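Local coordinates for bifunctional thiamine biosynthesis protein ThiDN (Methanocaldococcus jannaschii DSM 2661, PDB 2PHP) that probably condenses thiazole phosphate with hydroxymethylpyrimidine pyrophosphate into thiamine phosphate through this C-terminal ThiN domain of a kinase-synthase fusion, at residues K10-K13 against N14-A18; G74-E77 against H78-K81. All coordinates share one frame; numbering follows the deposited sequence.

In the fold
Both contacts are local, between residues a few positions apart, and sit in the C-terminal thiamine-phosphate synthase (ThiN) domain, beside one mixed β-sheet. Contact 1 lies in helix 8-22, which rests on strands 37-40 and 71-73 and reaches a second subunit; contact 2 is the turn where the chain leaves strand 71-73 and enters helix 77-87. That strand is the tie between them: I12, L15 and S16 of contact 1 touch it, and G74 of contact 2 follows directly after it. Their centres are 16 Å apart and their nearest atoms about 8 Å, so the two do not touch. No ligand lies among the atoms of either contact, and the active site is not placed by them.

Contact 1 (K10-K13 against N14-A18); sequences KVIK and NLSYA
K10 and N14, one helical turn apart, cross obliquely: the lysine's methylene chain passes the asparagine amide, with K10 CG 3.7 Å from N14 ND2 and K10 CE equally near N14 OD1. K10 gets there because CG stands anti to the backbone N (chi1 -179°) and the chain then bends at chi2. A water accepts weakly from K10 NZ and donates to N14 OD1 at 2.7 Å, while N14 ND2 turns to E39 on strand 37-40, so both ends of the amide have a partner. A serine in place of K10 lacks the long methylene chain, so one side of the N14 amide would probably lose its aliphatic neighbour and the water its weak link to an ammonium group.

On another face of the helix, V11 and L15 lie side by side and point the same way, V11 CG1 meeting L15 CD1 at 4.0 Å. Both lean on strand 37-40, and L15 also reaches strand 71-73 and A167 of helix 167-185. This is regular α-helix, helix 8-22 of the ThiN domain, with i to i+4 backbone bonds such as L15 N to V11 O (3.0 Å, 173° at the hydrogen). S16 adds a bond of its own: its OG, beside the backbone N at chi1 -62°, folds back and donates to I12 O at 2.7 Å. That hydroxyl comes from above the carbonyl plane, whereas S16 N reaches I12 O from the opposite face at 2.9 Å, so two donors hold one oxygen. Around this point the helix meets the second subunit, where I12 packs on Y17 of that chain and S16 on its counterpart S16. K13 sends its extended chain to a salt bridge with E9, while its carbonyl O takes the N-H of Y17 at 3.0 Å.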
# COMPACT_ATOMS: atom_id res chain seq x y z
N LYS B 10 -17.03 -12.75 12.78
CA LYS B 10 -18.15 -12.21 12.02
C LYS B 10 -17.97 -10.73 11.73
O LYS B 10 -18.19 -10.27 10.61
CB LYS B 10 -19.47 -12.46 12.75
CG LYS B 10 -20.70 -11.94 12.01
CD LYS B 10 -21.00 -12.78 10.78
CE LYS B 10 -22.22 -12.27 10.04
NZ LYS B 10 -22.52 -13.08 8.83
N VAL B 11 -17.57 -9.97 12.75
CA VAL B 11 -17.35 -8.53 12.60
C VAL B 11 -16.24 -8.24 11.59
O VAL B 11 -16.41 -7.38 10.71
CB VAL B 11 -16.98 -7.88 13.96
CG1 VAL B 11 -16.48 -6.45 13.74
CG2 VAL B 11 -18.19 -7.88 14.89
N ILE B 12 -15.12 -8.93 11.71
CA ILE B 12 -14.01 -8.73 10.77
C ILE B 12 -14.47 -9.04 9.34
O ILE B 12 -14.12 -8.32 8.41
CB ILE B 12 -12.80 -9.62 11.12
CG1 ILE B 12 -12.18 -9.15 12.45
CG2 ILE B 12 -11.78 -9.58 9.98
CD1 ILE B 12 -11.74 -7.71 12.48
N LYS B 13 -15.25 -10.11 9.18
CA LYS B 13 -15.74 -10.48 7.85
C LYS B 13 -16.70 -9.44 7.27
O LYS B 13 -16.68 -9.17 6.06
CB LYS B 13 -16.44 -11.85 7.87
CG LYS B 13 -15.52 -13.05 7.97
CD LYS B 13 -16.29 -14.35 7.68
CE LYS B 13 -15.45 -15.56 8.08
NZ LYS B 13 -16.27 -16.78 8.28
N ASN B 14 -17.54 -8.85 8.12
CA ASN B 14 -18.49 -7.84 7.66
C ASN B 14 -17.74 -6.59 7.20
O ASN B 14 -18.02 -6.05 6.14
CB ASN B 14 -19.48 -7.47 8.77
CG ASN B 14 -20.44 -8.59 9.07
OD1 ASN B 14 -20.77 -9.39 8.19
ND2 ASN B 14 -20.92 -8.65 10.31
N LEU B 15 -16.80 -6.14 8.02
CA LEU B 15 -16.01 -4.96 7.68
C LEU B 15 -15.22 -5.17 6.39
O LEU B 15 -15.17 -4.30 5.52
CB LEU B 15 -15.05 -4.61 8.82
CG LEU B 15 -15.71 -3.83 9.96
CD1 LEU B 15 -14.85 -3.85 11.21
CD2 LEU B 15 -15.95 -2.40 9.48
N SER B 16 -14.59 -6.35 6.28
CA SER B 16 -13.80 -6.69 5.11
C SER B 16 -14.64 -6.67 3.83
O SER B 16 -14.21 -6.15 2.80
CB SER B 16 -13.18 -8.07 5.29
OG SER B 16 -12.30 -8.07 6.40
N TYR B 17 -15.84 -7.25 3.89
CA TYR B 17 -16.68 -7.26 2.70
C TYR B 17 -17.19 -5.85 2.40
O TYR B 17 -17.32 -5.47 1.24
CB TYR B 17 -17.87 -8.21 2.86
CG TYR B 17 -18.69 -8.32 1.60
CD1 TYR B 17 -18.14 -8.83 0.42
CD2 TYR B 17 -20.01 -7.87 1.56
CE1 TYR B 17 -18.87 -8.89 -0.76
CE2 TYR B 17 -20.76 -7.93 0.39
CZ TYR B 17 -20.18 -8.43 -0.77
OH TYR B 17 -20.90 -8.47 -1.93
N ALA B 18 -17.49 -5.08 3.45
CA ALA B 18 -17.96 -3.72 3.26
C ALA B 18 -16.91 -2.92 2.49
O ALA B 18 -17.25 -2.11 1.63
CB ALA B 18 -18.23 -3.06 4.60
O HOH W 1 -23.06 -10.29 7.01

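Contact 2 (G74-E77 against H78-K81); sequences GASE and HIAK
S76 N-caps helix 77-87: its OG accepts from I79 N at 3.2 Å, the N-H nearly in line at 161°, although the exact place of that OG is less sure. With OG anti to the backbone N (chi1 180°), the hydroxyl sits beside its own carbonyl carbon, within reach of I79 N. The carbonyl of the same residue takes the next amide, A80 N to S76 O at 3.1 Å, and this bond is more bent (138°). One residue on, K81 N donates to E77 O at 2.9 Å, so the helical pattern is under way.

Side chains close round these bonds. On the same less certain placement, S76 OG also touches I79 CG1, and beyond that I79 packs on C96 and N98 of strand 95-100. A80 faces back into the turn and leans on F47 and V50. H78 swings outward to R56 and to M130 of helix 129-141, which K81 touches as well. E77 and K81 carry opposite charges, but E77 OE1 and K81 NZ stay 5.2 Å apart without contact; it is the lysine's methylene K81 CG that comes down on E77 O, at 3.2 Å.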
# COMPACT_ATOMS: atom_id res chain seq x y z
N GLY B 74 -10.32 -1.92 18.35
CA GLY B 74 -9.71 -0.85 19.10
C GLY B 74 -9.04 0.18 18.22
O GLY B 74 -8.47 1.14 18.71
N ALA B 75 -9.12 0.00 16.91
CA ALA B 75 -8.49 0.97 16.01
C ALA B 75 -9.07 2.37 16.13
O ALA B 75 -8.32 3.35 16.13
CB ALA B 75 -8.56 0.50 14.56
N SER B 76 -10.40 2.49 16.25
CA SER B 76 -11.02 3.81 16.31
C SER B 76 -11.88 4.19 17.53
O SER B 76 -13.05 3.83 17.61
CB SER B 76 -11.86 4.04 15.04
OG SER B 76 -12.49 5.32 15.06
N GLU B 77 -11.30 4.95 18.46
CA GLU B 77 -12.06 5.40 19.63
C GLU B 77 -13.15 6.36 19.18
O GLU B 77 -14.27 6.33 19.69
CB GLU B 77 -11.14 6.11 20.62
CG GLU B 77 -10.32 5.17 21.47
CD GLU B 77 -9.16 5.86 22.15
OE1 GLU B 77 -9.40 6.91 22.80
OE2 GLU B 77 -8.01 5.37 22.04
N HIS B 78 -12.81 7.22 18.22
CA HIS B 78 -13.73 8.23 17.68
C HIS B 78 -15.08 7.66 17.22
O HIS B 78 -16.11 8.01 17.77
CB HIS B 78 -13.06 8.97 16.53
CG HIS B 78 -13.89 10.07 15.95
ND1 HIS B 78 -14.12 11.26 16.62
CD2 HIS B 78 -14.56 10.16 14.77
CE1 HIS B 78 -14.90 12.03 15.88
NE2 HIS B 78 -15.18 11.39 14.76
N ILE B 79 -15.06 6.79 16.20
CA ILE B 79 -16.31 6.21 15.70
C ILE B 79 -16.89 5.24 16.74
O ILE B 79 -18.09 4.98 16.75
CB ILE B 79 -16.09 5.43 14.37
CG1 ILE B 79 -15.51 6.36 13.30
CG2 ILE B 79 -17.40 4.84 13.89
CD1 ILE B 79 -16.45 7.45 12.85
N ALA B 80 -16.03 4.70 17.60
CA ALA B 80 -16.50 3.79 18.64
C ALA B 80 -17.45 4.54 19.59
O ALA B 80 -18.47 3.99 20.00
CB ALA B 80 -15.31 3.23 19.41
N LYS B 81 -17.10 5.78 19.93
CA LYS B 81 -17.94 6.58 20.82
C LYS B 81 -19.34 6.73 20.23
O LYS B 81 -20.33 6.73 20.95
CB LYS B 81 -17.34 7.98 21.03
CG LYS B 81 -16.03 8.02 21.83
CD LYS B 81 -15.57 9.46 22.00
CE LYS B 81 -14.13 9.58 22.49
NZ LYS B 81 -13.97 9.05 23.88